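Local coordinates for hypothetical protein TM841 (Thermotoga maritima, PDB 1MGP) that binds long-chain fatty acids such as palmitate and may take part in lipid transport or fatty acid metabolism, at residues A[91-96]-A[128-133]; A[150-155]-A[181-186]; A[217-220]-A[225-228]. All coordinates share one frame; numbering follows the deposited sequence.

Contact 1 (A[91-96]-A[128-133])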
ATOM      1  N   PRO A  91       2.430   1.690 -14.137  1.00 10.01           N
ATOM      2  CA  PRO A  91       2.365   0.625 -15.138  1.00  9.54           C
ATOM      3  C   PRO A  91       1.908   1.308 -16.422  1.00 10.38           C
ATOM      4  O   PRO A  91       1.319   2.386 -16.371  1.00 12.37           O
ATOM      5  CB  PRO A  91       1.285  -0.311 -14.594  1.00  8.99           C
ATOM      6  CG  PRO A  91       1.243  -0.005 -13.116  1.00 10.10           C
ATOM      7  CD  PRO A  91       1.422   1.488 -13.083  1.00 10.20           C
ATOM      8  N   SER A  92       2.170   0.699 -17.568  1.00 11.61           N
ATOM      9  CA  SER A  92       1.738   1.303 -18.822  1.00 10.36           C
ATOM     10  C   SER A  92       0.264   0.977 -19.005  1.00  9.11           C
ATOM     11  O   SER A  92      -0.277   0.117 -18.313  1.00  9.52           O
ATOM     12  CB  SER A  92       2.527   0.720 -19.995  1.00 10.66           C
ATOM     13  OG  SER A  92       2.182  -0.641 -20.192  1.00 12.87           O
ATOM     14  N   VAL A  93      -0.386   1.673 -19.928  1.00  9.01           N
ATOM     15  CA  VAL A  93      -1.792   1.426 -20.219  1.00  9.53           C
ATOM     16  C   VAL A  93      -1.882   0.002 -20.748  1.00 10.75           C
ATOM     17  O   VAL A  93      -2.799  -0.745 -20.413  1.00 12.49           O
ATOM     18  CB  VAL A  93      -2.313   2.416 -21.284  1.00 10.76           C
ATOM     19  CG1 VAL A  93      -3.666   1.962 -21.822  1.00 10.31           C
ATOM     20  CG2 VAL A  93      -2.422   3.810 -20.671  1.00  9.24           C
ATOM     21  N   GLU A  94      -0.910  -0.366 -21.575  1.00 13.45           N
ATOM     22  CA  GLU A  94      -0.839  -1.702 -22.155  1.00 15.25           C
ATOM     23  C   GLU A  94      -0.790  -2.758 -21.050  1.00 14.25           C
ATOM     24  O   GLU A  94      -1.438  -3.797 -21.154  1.00 13.56           O
ATOM     25  CB  GLU A  94       0.405  -1.810 -23.041  1.00 21.19           C
ATOM     26  CG  GLU A  94       0.668  -3.190 -23.621  1.00 29.87           C
ATOM     27  CD  GLU A  94       2.026  -3.280 -24.309  1.00 37.20           C
ATOM     28  OE1 GLU A  94       2.385  -4.381 -24.787  1.00 39.33           O
ATOM     29  OE2 GLU A  94       2.736  -2.250 -24.370  1.00 40.04           O
ATOM     30  N   ASP A  95      -0.017  -2.500 -19.994  1.00 12.89           N
ATOM     31  CA  ASP A  95       0.072  -3.450 -18.882  1.00 13.13           C
ATOM     32  C   ASP A  95      -1.302  -3.682 -18.270  1.00 10.74           C
ATOM     33  O   ASP A  95      -1.674  -4.814 -17.970  1.00 10.38           O
ATOM     34  CB  ASP A  95       1.005  -2.941 -17.774  1.00 13.15           C
ATOM     35  CG  ASP A  95       2.453  -2.927 -18.190  1.00 17.53           C
ATOM     36  OD1 ASP A  95       2.833  -3.768 -19.034  1.00 13.33           O
ATOM     37  OD2 ASP A  95       3.213  -2.084 -17.655  1.00 16.10           O
ATOM     38  N   PHE A  96      -2.046  -2.601 -18.059  1.00  9.50           N
ATOM     39  CA  PHE A  96      -3.376  -2.717 -17.483  1.00  9.60           C
ATOM     40  C   PHE A  96      -4.314  -3.470 -18.419  1.00  9.83           C
ATOM     41  O   PHE A  96      -5.015  -4.385 -17.991  1.00  9.21           O
ATOM     42  CB  PHE A  96      -3.946  -1.330 -17.167  1.00  9.86           C
ATOM     43  CG  PHE A  96      -3.547  -0.810 -15.813  1.00  9.20           C
ATOM     44  CD1 PHE A  96      -4.019  -1.424 -14.657  1.00 10.55           C
ATOM     45  CD2 PHE A  96      -2.685   0.275 -15.693  1.00  9.70           C
ATOM     46  CE1 PHE A  96      -3.635  -0.966 -13.390  1.00 10.30           C
ATOM     47  CE2 PHE A  96      -2.293   0.740 -14.434  1.00  9.27           C
ATOM     48  CZ  PHE A  96      -2.771   0.118 -13.283  1.00  9.45           C
ATOM     49  N   VAL A 128      -7.596   3.869 -15.375  1.00 10.96           N
ATOM     50  CA  VAL A 128      -8.865   4.378 -15.884  1.00 10.60           C
ATOM     51  C   VAL A 128      -8.880   4.386 -17.411  1.00 12.56           C
ATOM     52  O   VAL A 128      -9.847   3.947 -18.036  1.00 13.83           O
ATOM     53  CB  VAL A 128      -9.122   5.818 -15.378  1.00  9.74           C
ATOM     54  CG1 VAL A 128     -10.392   6.380 -16.003  1.00 11.70           C
ATOM     55  CG2 VAL A 128      -9.241   5.811 -13.861  1.00 10.27           C
ATOM     56  N   LEU A 129      -7.803   4.895 -18.002  1.00 12.23           N
ATOM     57  CA  LEU A 129      -7.684   4.966 -19.456  1.00 12.46           C
ATOM     58  C   LEU A 129      -7.769   3.569 -20.070  1.00 11.95           C
ATOM     59  O   LEU A 129      -8.497   3.350 -21.041  1.00 11.83           O
ATOM     60  CB  LEU A 129      -6.356   5.622 -19.842  1.00 13.73           C
ATOM     61  CG  LEU A 129      -6.084   5.833 -21.332  1.00 14.42           C
ATOM     62  CD1 LEU A 129      -7.243   6.592 -21.964  1.00 16.69           C
ATOM     63  CD2 LEU A 129      -4.783   6.609 -21.505  1.00 16.94           C
ATOM     64  N   ALA A 130      -7.023   2.629 -19.499  1.00 10.01           N
ATOM     65  CA  ALA A 130      -7.029   1.256 -19.984  1.00 10.03           C
ATOM     66  C   ALA A 130      -8.420   0.632 -19.864  1.00 10.08           C
ATOM     67  O   ALA A 130      -8.839  -0.130 -20.739  1.00 12.11           O
ATOM     68  CB  ALA A 130      -6.024   0.426 -19.204  1.00  7.92           C
ATOM     69  N   SER A 131      -9.135   0.955 -18.788  1.00  9.73           N
ATOM     70  CA  SER A 131     -10.470   0.395 -18.568  1.00 11.50           C
ATOM     71  C   SER A 131     -11.468   0.767 -19.663  1.00 11.86           C
ATOM     72  O   SER A 131     -12.460   0.066 -19.872  1.00 11.07           O
ATOM     73  CB  SER A 131     -11.031   0.851 -17.217  1.00 12.15           C
ATOM     74  OG  SER A 131     -11.437   2.212 -17.257  1.00 12.07           O
ATOM     75  N   LYS A 132     -11.200   1.867 -20.359  1.00 13.50           N
ATOM     76  CA  LYS A 132     -12.083   2.347 -21.421  1.00 14.12           C
ATOM     77  C   LYS A 132     -11.979   1.569 -22.724  1.00 14.54           C
ATOM     78  O   LYS A 132     -12.919   1.547 -23.517  1.00 13.95           O
ATOM     79  CB  LYS A 132     -11.784   3.813 -21.731  1.00 14.74           C
ATOM     80  CG  LYS A 132     -12.202   4.794 -20.658  1.00 18.07           C
ATOM     81  CD  LYS A 132     -11.863   6.204 -21.099  1.00 21.85           C
ATOM     82  CE  LYS A 132     -12.315   7.242 -20.088  1.00 25.71           C
ATOM     83  NZ  LYS A 132     -11.824   8.595 -20.484  1.00 30.02           N
ATOM     84  N   GLU A 133     -10.833   0.937 -22.944  1.00 14.45           N
ATOM     85  CA  GLU A 133     -10.587   0.213 -24.180  1.00 14.78           C
ATOM     86  C   GLU A 133     -10.845  -1.290 -24.157  1.00 14.98           C
ATOM     87  O   GLU A 133     -10.745  -1.949 -25.187  1.00 16.34           O
ATOM     88  CB  GLU A 133      -9.150   0.486 -24.624  1.00 14.95           C
ATOM     89  CG  GLU A 133      -8.914   1.942 -24.987  1.00 19.69           C
ATOM     90  CD  GLU A 133      -7.441   2.327 -25.014  1.00 22.23           C
ATOM     91  OE1 GLU A 133      -6.599   1.472 -25.362  1.00 19.59           O
ATOM     92  OE2 GLU A 133      -7.133   3.498 -24.697  1.00 24.77           O
TER
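Ala130 sets its methyl between Val93 and Phe96, one turn of helix apart on the facing helix: CB of Ala130 lies 3.4 Å from CB of Phe96 and 3.8 Å from CG1 of Val93. The same methyl also rests 3.6 Å from the backbone O of Val93, and the backbones come close, with CA of Val93 and CA of Ala130 5.2 Å apart. Val93 divides its two branches. CG1, anti to the backbone N (chi1 167°), turns to Ala130, while CG2 reaches CD2 of Leu129 at 3.8 Å, the two side chains crossing at about a right angle. Phe96 touches Ala130 chiefly through its CB; its ring packs farther back on the same helix, on Ser126 and Ala127, and on Ile51 of strand 48-56.

The start of helix 93-105 is fixed by a capping box. Asp95 N gives a hydrogen bond to Ser92 OG at 2.9 Å, and Ser92 N gives one to Asp95 OD2 at 3.0 Å, meeting the carboxylate from above its plane. Tyr54 OH also bonds to Asp95 OD2, and Pro91 O accepts from Ser126 OG. Beyond the apolar patch, Glu133 forms a salt bridge with Lys97, the next residue of helix 93-105.

The contact thus rests on apolar side chains, with a small alanine probably permitting close helix approach, while polar groups at its margin fix where helix 93-105 begins.

Contact 2 (A[150-155]-A[181-186]). With PLM (palmitic acid), chain B.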
ATOM      1  N   ILE A 150      -3.549   0.147   1.442  1.00 11.31           N
ATOM      2  CA  ILE A 150      -4.378  -0.209   0.295  1.00  9.20           C
ATOM      3  C   ILE A 150      -5.048  -1.585   0.338  1.00  9.06           C
ATOM      4  O   ILE A 150      -6.214  -1.713  -0.029  1.00  8.58           O
ATOM      5  CB  ILE A 150      -3.581  -0.076  -1.026  1.00  9.75           C
ATOM      6  CG1 ILE A 150      -3.127   1.377  -1.206  1.00 10.16           C
ATOM      7  CG2 ILE A 150      -4.443  -0.505  -2.208  1.00  7.77           C
ATOM      8  CD1 ILE A 150      -2.227   1.601  -2.404  1.00 10.85           C
ATOM      9  N   PRO A 151      -4.331  -2.630   0.787  1.00  9.29           N
ATOM     10  CA  PRO A 151      -4.969  -3.954   0.828  1.00 10.12           C
ATOM     11  C   PRO A 151      -6.166  -4.038   1.779  1.00 11.25           C
ATOM     12  O   PRO A 151      -6.995  -4.950   1.660  1.00 11.26           O
ATOM     13  CB  PRO A 151      -3.830  -4.879   1.264  1.00 11.07           C
ATOM     14  CG  PRO A 151      -2.591  -4.155   0.788  1.00 10.53           C
ATOM     15  CD  PRO A 151      -2.909  -2.725   1.155  1.00  7.48           C
ATOM     16  N   LEU A 152      -6.254  -3.091   2.713  1.00 10.95           N
ATOM     17  CA  LEU A 152      -7.344  -3.073   3.689  1.00 12.36           C
ATOM     18  C   LEU A 152      -8.713  -2.906   3.023  1.00 11.37           C
ATOM     19  O   LEU A 152      -9.610  -3.720   3.235  1.00 14.92           O
ATOM     20  CB  LEU A 152      -7.096  -1.976   4.735  1.00 10.05           C
ATOM     21  CG  LEU A 152      -5.807  -2.190   5.542  1.00 12.81           C
ATOM     22  CD1 LEU A 152      -5.522  -0.968   6.416  1.00 10.65           C
ATOM     23  CD2 LEU A 152      -5.935  -3.460   6.387  1.00 12.84           C
ATOM     24  N   PRO A 153      -8.906  -1.838   2.232  1.00 11.19           N
ATOM     25  CA  PRO A 153     -10.219  -1.712   1.594  1.00 11.37           C
ATOM     26  C   PRO A 153     -10.433  -2.815   0.550  1.00 11.32           C
ATOM     27  O   PRO A 153     -11.570  -3.155   0.226  1.00 13.29           O
ATOM     28  CB  PRO A 153     -10.179  -0.311   0.978  1.00 12.33           C
ATOM     29  CG  PRO A 153      -8.689  -0.043   0.799  1.00 11.94           C
ATOM     30  CD  PRO A 153      -8.121  -0.602   2.070  1.00 11.15           C
ATOM     31  N   ALA A 154      -9.338  -3.368   0.026  1.00 11.40           N
ATOM     32  CA  ALA A 154      -9.419  -4.441  -0.964  1.00  9.52           C
ATOM     33  C   ALA A 154     -10.020  -5.686  -0.319  1.00 11.59           C
ATOM     34  O   ALA A 154     -10.878  -6.350  -0.913  1.00 13.59           O
ATOM     35  CB  ALA A 154      -8.028  -4.761  -1.523  1.00 10.06           C
ATOM     36  N   ARG A 155      -9.573  -6.007   0.895  1.00 11.83           N
ATOM     37  CA  ARG A 155     -10.107  -7.172   1.605  1.00 12.91           C
ATOM     38  C   ARG A 155     -11.556  -6.924   2.011  1.00 14.12           C
ATOM     39  O   ARG A 155     -12.389  -7.830   1.945  1.00 15.88           O
ATOM     40  CB  ARG A 155      -9.279  -7.500   2.857  1.00 11.99           C
ATOM     41  CG  ARG A 155      -9.963  -8.523   3.773  1.00 15.37           C
ATOM     42  CD  ARG A 155      -9.094  -8.969   4.941  1.00 15.05           C
ATOM     43  NE  ARG A 155      -8.666  -7.852   5.773  1.00 17.73           N
ATOM     44  CZ  ARG A 155      -7.849  -7.970   6.813  1.00 15.40           C
ATOM     45  NH1 ARG A 155      -7.373  -9.162   7.155  1.00 15.69           N
ATOM     46  NH2 ARG A 155      -7.487  -6.892   7.494  1.00 13.50           N
ATOM     47  N   LYS A 181     -12.438   8.258   7.600  1.00 20.74           N
ATOM     48  CA  LYS A 181     -11.011   7.995   7.763  1.00 19.96           C
ATOM     49  C   LYS A 181     -10.742   6.644   8.429  1.00 18.60           C
ATOM     50  O   LYS A 181      -9.863   6.525   9.284  1.00 17.85           O
ATOM     51  CB  LYS A 181     -10.363   9.118   8.581  1.00 23.58           C
ATOM     52  CG  LYS A 181     -10.546  10.508   7.975  1.00 27.85           C
ATOM     53  CD  LYS A 181      -9.753  11.572   8.730  1.00 32.51           C
ATOM     54  CE  LYS A 181     -10.252  11.756  10.159  1.00 35.29           C
ATOM     55  NZ  LYS A 181      -9.441  12.771  10.902  1.00 37.20           N
ATOM     56  N   ASP A 182     -11.490   5.622   8.018  1.00 15.73           N
ATOM     57  CA  ASP A 182     -11.337   4.287   8.585  1.00 15.86           C
ATOM     58  C   ASP A 182     -10.081   3.540   8.146  1.00 13.96           C
ATOM     59  O   ASP A 182      -9.671   2.579   8.796  1.00 13.58           O
ATOM     60  CB  ASP A 182     -12.570   3.440   8.269  1.00 15.89           C
ATOM     61  CG  ASP A 182     -13.775   3.842   9.097  1.00 19.95           C
ATOM     62  OD1 ASP A 182     -13.619   4.683  10.013  1.00 22.44           O
ATOM     63  OD2 ASP A 182     -14.873   3.311   8.842  1.00 19.75           O
ATOM     64  N   PHE A 183      -9.482   3.973   7.044  1.00 14.57           N
ATOM     65  CA  PHE A 183      -8.265   3.339   6.549  1.00 13.94           C
ATOM     66  C   PHE A 183      -7.136   4.355   6.640  1.00 13.93           C
ATOM     67  O   PHE A 183      -7.198   5.422   6.026  1.00 14.53           O
ATOM     68  CB  PHE A 183      -8.464   2.869   5.109  1.00 14.22           C
ATOM     69  CG  PHE A 183      -9.567   1.857   4.953  1.00 13.57           C
ATOM     70  CD1 PHE A 183      -9.489   0.623   5.589  1.00 11.85           C
ATOM     71  CD2 PHE A 183     -10.694   2.148   4.190  1.00 14.53           C
ATOM     72  CE1 PHE A 183     -10.513  -0.309   5.464  1.00 13.41           C
ATOM     73  CE2 PHE A 183     -11.729   1.220   4.059  1.00 15.24           C
ATOM     74  CZ  PHE A 183     -11.640  -0.009   4.699  1.00 13.05           C
ATOM     75  N   LYS A 184      -6.104   4.019   7.407  1.00 12.32           N
ATOM     76  CA  LYS A 184      -4.984   4.927   7.615  1.00 11.45           C
ATOM     77  C   LYS A 184      -3.620   4.357   7.233  1.00 10.42           C
ATOM     78  O   LYS A 184      -3.396   3.147   7.285  1.00 10.90           O
ATOM     79  CB  LYS A 184      -4.947   5.347   9.088  1.00 12.37           C
ATOM     80  CG  LYS A 184      -6.275   5.884   9.619  1.00 13.68           C
ATOM     81  CD  LYS A 184      -6.214   6.105  11.131  1.00 14.64           C
ATOM     82  CE  LYS A 184      -7.548   6.611  11.697  1.00 14.32           C
ATOM     83  NZ  LYS A 184      -7.915   7.957  11.161  1.00 13.43           N
ATOM     84  N   ALA A 185      -2.714   5.256   6.858  1.00 10.42           N
ATOM     85  CA  ALA A 185      -1.344   4.904   6.492  1.00  9.61           C
ATOM     86  C   ALA A 185      -0.429   5.805   7.317  1.00  9.93           C
ATOM     87  O   ALA A 185      -0.315   7.005   7.042  1.00 10.58           O
ATOM     88  CB  ALA A 185      -1.112   5.144   5.004  1.00 11.31           C
ATOM     89  N   ILE A 186       0.216   5.225   8.328  1.00 10.15           N
ATOM     90  CA  ILE A 186       1.107   5.971   9.218  1.00  9.87           C
ATOM     91  C   ILE A 186       2.458   5.254   9.284  1.00 10.17           C
ATOM     92  O   ILE A 186       2.510   4.040   9.477  1.00  9.63           O
ATOM     93  CB  ILE A 186       0.474   6.068  10.625  1.00 10.41           C
ATOM     94  CG1 ILE A 186      -0.935   6.667  10.498  1.00 11.02           C
ATOM     95  CG2 ILE A 186       1.342   6.927  11.547  1.00 10.88           C
ATOM     96  CD1 ILE A 186      -1.808   6.500  11.737  1.00 10.82           C
TER
HETATM   97  C1  PLM B 314       5.200   6.168  -9.721  1.00 18.81           C
HETATM   98  O1  PLM B 314       4.173   6.481 -10.355  1.00 16.31           O
HETATM   99  O2  PLM B 314       6.348   6.271 -10.205  1.00 18.02           O
HETATM  100  C2  PLM B 314       5.045   5.638  -8.299  1.00 18.15           C
HETATM  101  C3  PLM B 314       5.248   6.704  -7.222  1.00 18.01           C
HETATM  102  C4  PLM B 314       5.083   6.090  -5.841  1.00 19.90           C
HETATM  103  C5  PLM B 314       5.274   7.113  -4.741  1.00 19.96           C
HETATM  104  C6  PLM B 314       5.378   6.466  -3.381  1.00 20.33           C
HETATM  105  C7  PLM B 314       5.605   7.498  -2.289  1.00 21.79           C
HETATM  106  C8  PLM B 314       5.951   6.828  -0.973  1.00 22.81           C
HETATM  107  C9  PLM B 314       4.712   6.629  -0.114  1.00 22.06           C
HETATM  108  CA  PLM B 314       4.954   5.579   0.950  1.00 21.04           C
HETATM  109  CB  PLM B 314       3.760   5.446   1.869  1.00 20.05           C
HETATM  110  CC  PLM B 314       4.025   4.382   2.919  1.00 19.07           C
HETATM  111  CD  PLM B 314       2.838   4.216   3.867  1.00 18.58           C
HETATM  112  CE  PLM B 314       3.126   3.128   4.915  1.00 20.07           C
HETATM  113  CF  PLM B 314       1.951   2.902   5.867  1.00 20.30           C
HETATM  114  CG  PLM B 314       0.998   1.826   5.354  1.00 23.66           C
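A proline-aromatic CH-pi contact joins the N-terminal part of helix 151-162 to the start of strand 183-189, whose middle, at Ala185 and Ile186, borders the palmitate. Pro153 lies over one face of the Phe183 ring: its CD sits 4.0 Å from the ring centroid, only 12° off the normal. CB of the same proline lies over the CE2 side at 3.8 Å, so the pyrrolidine spans the ring and the two side chains run antiparallel to one another. Leu152 adds a second point of support, its CB coming obliquely to CD1 of Phe183 at 3.6 Å. With CG anti to its own carbonyl carbon (chi1 -61°), Phe183 places its ring against Pro153 and Leu152. Replacing the ring by an alanine's methyl is likely to leave Pro153 without its aromatic partner and open a gap between helix and strand.

Behind Phe183, Lys184 NZ bonds to Lys181 O at 3.1 Å, in the carbonyl plane, and pairs with Asp248. Lys181, with positive phi, is the C-prime residue of the Schellman motif that ends the preceding helix. Ala185 CB lies 3.9 Å from palmitate CF, near the methyl end of the acyl chain.

Leu152 and Phe183 both also touch Glu307 of strand 302-308, which bonds to strand 183-189 through its backbone, while Ile186 packs on Leu241 and Leu245 of helix 234-246.

Contact 3 (A[217-220]-A[225-228]); sequences CLHI and LIPY. With PLM (palmitic acid), chain B.
Cys217 and Tyr228 interlock part-way along this antiparallel hairpin, away from its turn: CB of Cys217 is a bump set over a face of the phenol ring, 4.0 Å from its centroid. Its SG stands farther off and oblique to the ring, a sulfur-aromatic contact. Tyr228 takes the crowded position between its backbone N and carbonyl carbon (chi1 67°), which lays the ring back across strand 217-220 and brings its CE1 edge to C of Leu218 at 3.6 Å.

Three hydrogen bonds zip the backbones: Tyr228 N to Cys217 O at 2.9 Å, and the reciprocal His219-Ile226 pair, with His219 N meeting Ile226 O from above the carbonyl plane. On the face carrying His219 and Ile226, the imidazole leans across the neighbouring strand: its CD2 edge is 3.3 Å from Ile226 O, and CD2 and NE2 lie against CB and CG2 of Ile226. The His219 and Tyr228 rings meet obliquely, planes at 84°.

The other face is apolar. Leu218 nests against the Pro227 ring, its CG on CA and its CD2 on CG of the proline, both at 3.6 Å. Ile220 and Leu225 run alongside each other, CG1 to CD2 at 3.8 Å. Both methyls of Leu225 bear on the lipid, CD2 reaching C9 of palmitate at 3.8 Å, and Leu195 of helix 193-198 packs on both leucines.

The hairpin thus has two chemistries: one face, through Leu225, lies against the middle of the acyl chain, while on the other His219 and Tyr228 pack on helix 234-246, Tyr228 in cation-pi contact with Lys244.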
ATOM      1  N   CYS A 217       8.383  11.060  11.029  1.00 12.08           N
ATOM      2  CA  CYS A 217       7.094  10.386  11.038  1.00 12.33           C
ATOM      3  C   CYS A 217       6.134  11.067  10.084  1.00 12.74           C
ATOM      4  O   CYS A 217       6.012  12.293  10.079  1.00 12.78           O
ATOM      5  CB  CYS A 217       6.500  10.412  12.446  1.00 12.54           C
ATOM      6  SG  CYS A 217       7.617   9.769  13.691  1.00 19.11           S
ATOM      7  N   LEU A 218       5.440  10.267   9.282  1.00 13.23           N
ATOM      8  CA  LEU A 218       4.487  10.813   8.326  1.00 12.08           C
ATOM      9  C   LEU A 218       3.188  10.034   8.325  1.00 12.93           C
ATOM     10  O   LEU A 218       3.096   8.944   8.882  1.00 12.42           O
ATOM     11  CB  LEU A 218       5.056  10.765   6.908  1.00 11.38           C
ATOM     12  CG  LEU A 218       6.392  11.427   6.573  1.00 10.37           C
ATOM     13  CD1 LEU A 218       7.539  10.447   6.808  1.00 11.04           C
ATOM     14  CD2 LEU A 218       6.364  11.854   5.119  1.00  8.72           C
ATOM     15  N   HIS A 219       2.176  10.613   7.693  1.00 14.67           N
ATOM     16  CA  HIS A 219       0.897   9.944   7.543  1.00 14.17           C
ATOM     17  C   HIS A 219       0.306  10.470   6.248  1.00 14.17           C
ATOM     18  O   HIS A 219       0.691  11.536   5.772  1.00 15.55           O
ATOM     19  CB  HIS A 219      -0.036  10.219   8.726  1.00 14.42           C
ATOM     20  CG  HIS A 219      -0.550  11.621   8.790  1.00 15.98           C
ATOM     21  ND1 HIS A 219      -1.878  11.912   9.019  1.00 15.31           N
ATOM     22  CD2 HIS A 219       0.085  12.813   8.693  1.00 17.73           C
ATOM     23  CE1 HIS A 219      -2.039  13.222   9.061  1.00 14.83           C
ATOM     24  NE2 HIS A 219      -0.863  13.793   8.867  1.00 17.94           N
ATOM     25  N   ILE A 220      -0.600   9.711   5.652  1.00 12.83           N
ATOM     26  CA  ILE A 220      -1.202  10.152   4.409  1.00 13.36           C
ATOM     27  C   ILE A 220      -2.520  10.834   4.713  1.00 13.16           C
ATOM     28  O   ILE A 220      -3.380  10.268   5.379  1.00 11.94           O
ATOM     29  CB  ILE A 220      -1.458   8.970   3.454  1.00 15.27           C
ATOM     30  CG1 ILE A 220      -0.142   8.232   3.184  1.00 13.97           C
ATOM     31  CG2 ILE A 220      -2.070   9.491   2.151  1.00 14.57           C
ATOM     32  CD1 ILE A 220      -0.264   7.071   2.195  1.00 16.27           C
ATOM     33  N   LEU A 225       1.493  12.855   1.248  1.00 13.63           N
ATOM     34  CA  LEU A 225       2.397  12.475   2.327  1.00 12.94           C
ATOM     35  C   LEU A 225       2.637  13.676   3.239  1.00 12.61           C
ATOM     36  O   LEU A 225       3.184  14.691   2.809  1.00 13.02           O
ATOM     37  CB  LEU A 225       3.727  11.987   1.756  1.00 13.65           C
ATOM     38  CG  LEU A 225       3.649  10.787   0.811  1.00 13.91           C
ATOM     39  CD1 LEU A 225       5.053  10.410   0.362  1.00 14.10           C
ATOM     40  CD2 LEU A 225       2.971   9.615   1.517  1.00 14.71           C
ATOM     41  N   ILE A 226       2.240  13.553   4.499  1.00 13.32           N
ATOM     42  CA  ILE A 226       2.395  14.650   5.443  1.00 13.22           C
ATOM     43  C   ILE A 226       3.358  14.383   6.594  1.00 13.61           C
ATOM     44  O   ILE A 226       3.043  13.629   7.513  1.00 14.26           O
ATOM     45  CB  ILE A 226       1.038  15.037   6.070  1.00 15.00           C
ATOM     46  CG1 ILE A 226      -0.001  15.309   4.976  1.00 15.61           C
ATOM     47  CG2 ILE A 226       1.224  16.249   6.985  1.00 14.68           C
ATOM     48  CD1 ILE A 226       0.403  16.379   3.974  1.00 18.26           C
ATOM     49  N   PRO A 227       4.551  14.998   6.557  1.00 15.12           N
ATOM     50  CA  PRO A 227       5.514  14.796   7.645  1.00 16.65           C
ATOM     51  C   PRO A 227       4.933  15.546   8.838  1.00 18.32           C
ATOM     52  O   PRO A 227       4.607  16.727   8.715  1.00 19.41           O
ATOM     53  CB  PRO A 227       6.778  15.477   7.122  1.00 17.15           C
ATOM     54  CG  PRO A 227       6.622  15.425   5.633  1.00 16.93           C
ATOM     55  CD  PRO A 227       5.166  15.736   5.442  1.00 16.01           C
ATOM     56  N   TYR A 228       4.777  14.888   9.979  1.00 18.24           N
ATOM     57  CA  TYR A 228       4.210  15.590  11.121  1.00 17.54           C
ATOM     58  C   TYR A 228       5.113  15.613  12.346  1.00 18.73           C
ATOM     59  O   TYR A 228       4.789  16.265  13.334  1.00 16.77           O
ATOM     60  CB  TYR A 228       2.848  15.000  11.513  1.00 15.01           C
ATOM     61  CG  TYR A 228       2.894  13.582  12.051  1.00 15.11           C
ATOM     62  CD1 TYR A 228       2.865  12.481  11.190  1.00 14.33           C
ATOM     63  CD2 TYR A 228       2.982  13.342  13.425  1.00 16.04           C
ATOM     64  CE1 TYR A 228       2.923  11.175  11.687  1.00 13.84           C
ATOM     65  CE2 TYR A 228       3.042  12.044  13.931  1.00 13.50           C
ATOM     66  CZ  TYR A 228       3.011  10.966  13.059  1.00 14.83           C
ATOM     67  OH  TYR A 228       3.067   9.685  13.561  1.00 13.47           O
TER
HETATM   68  C1  PLM B 314       5.200   6.168  -9.721  1.00 18.81           C
HETATM   69  O1  PLM B 314       4.173   6.481 -10.355  1.00 16.31           O
HETATM   70  O2  PLM B 314       6.348   6.271 -10.205  1.00 18.02           O
HETATM   71  C2  PLM B 314       5.045   5.638  -8.299  1.00 18.15           C
HETATM   72  C3  PLM B 314       5.248   6.704  -7.222  1.00 18.01           C
HETATM   73  C4  PLM B 314       5.083   6.090  -5.841  1.00 19.90           C
HETATM   74  C5  PLM B 314       5.274   7.113  -4.741  1.00 19.96           C
HETATM   75  C6  PLM B 314       5.378   6.466  -3.381  1.00 20.33           C
HETATM   76  C7  PLM B 314       5.605   7.498  -2.289  1.00 21.79           C
HETATM   77  C8  PLM B 314       5.951   6.828  -0.973  1.00 22.81           C
HETATM   78  C9  PLM B 314       4.712   6.629  -0.114  1.00 22.06           C
HETATM   79  CA  PLM B 314       4.954   5.579   0.950  1.00 21.04           C
HETATM   80  CB  PLM B 314       3.760   5.446   1.869  1.00 20.05           C
HETATM   81  CC  PLM B 314       4.025   4.382   2.919  1.00 19.07           C
HETATM   82  CD  PLM B 314       2.838   4.216   3.867  1.00 18.58           C
HETATM   83  CE  PLM B 314       3.126   3.128   4.915  1.00 20.07           C
HETATM   84  CF  PLM B 314       1.951   2.902   5.867  1.00 20.30           C
HETATM   85  CG  PLM B 314       0.998   1.826   5.354  1.00 23.66           C

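Overall arrangement
Following the chain from the N terminus, the three contacts come in series, none nested in or crossing another. Contact 1 closes a loop of 31 residues that includes strand 110-115 and pins helix 93-105 to helix 123-133, beside the sheet holding strands 28-33 and 48-56. Contact 2 closes a largely helical loop of 25 residues and ties helix 151-162 to the second sheet. Contact 3 is a tight hairpin at the border of that sheet, with 224-232 outermost. Contacts 2 and 3 meet through neighbouring strands 183-189 and 214-221, and both touch palmitate, whose carboxylate is held by Thr88 and Ser121. Contact 1 stands apart, its centre about 24 Å from that of contact 2.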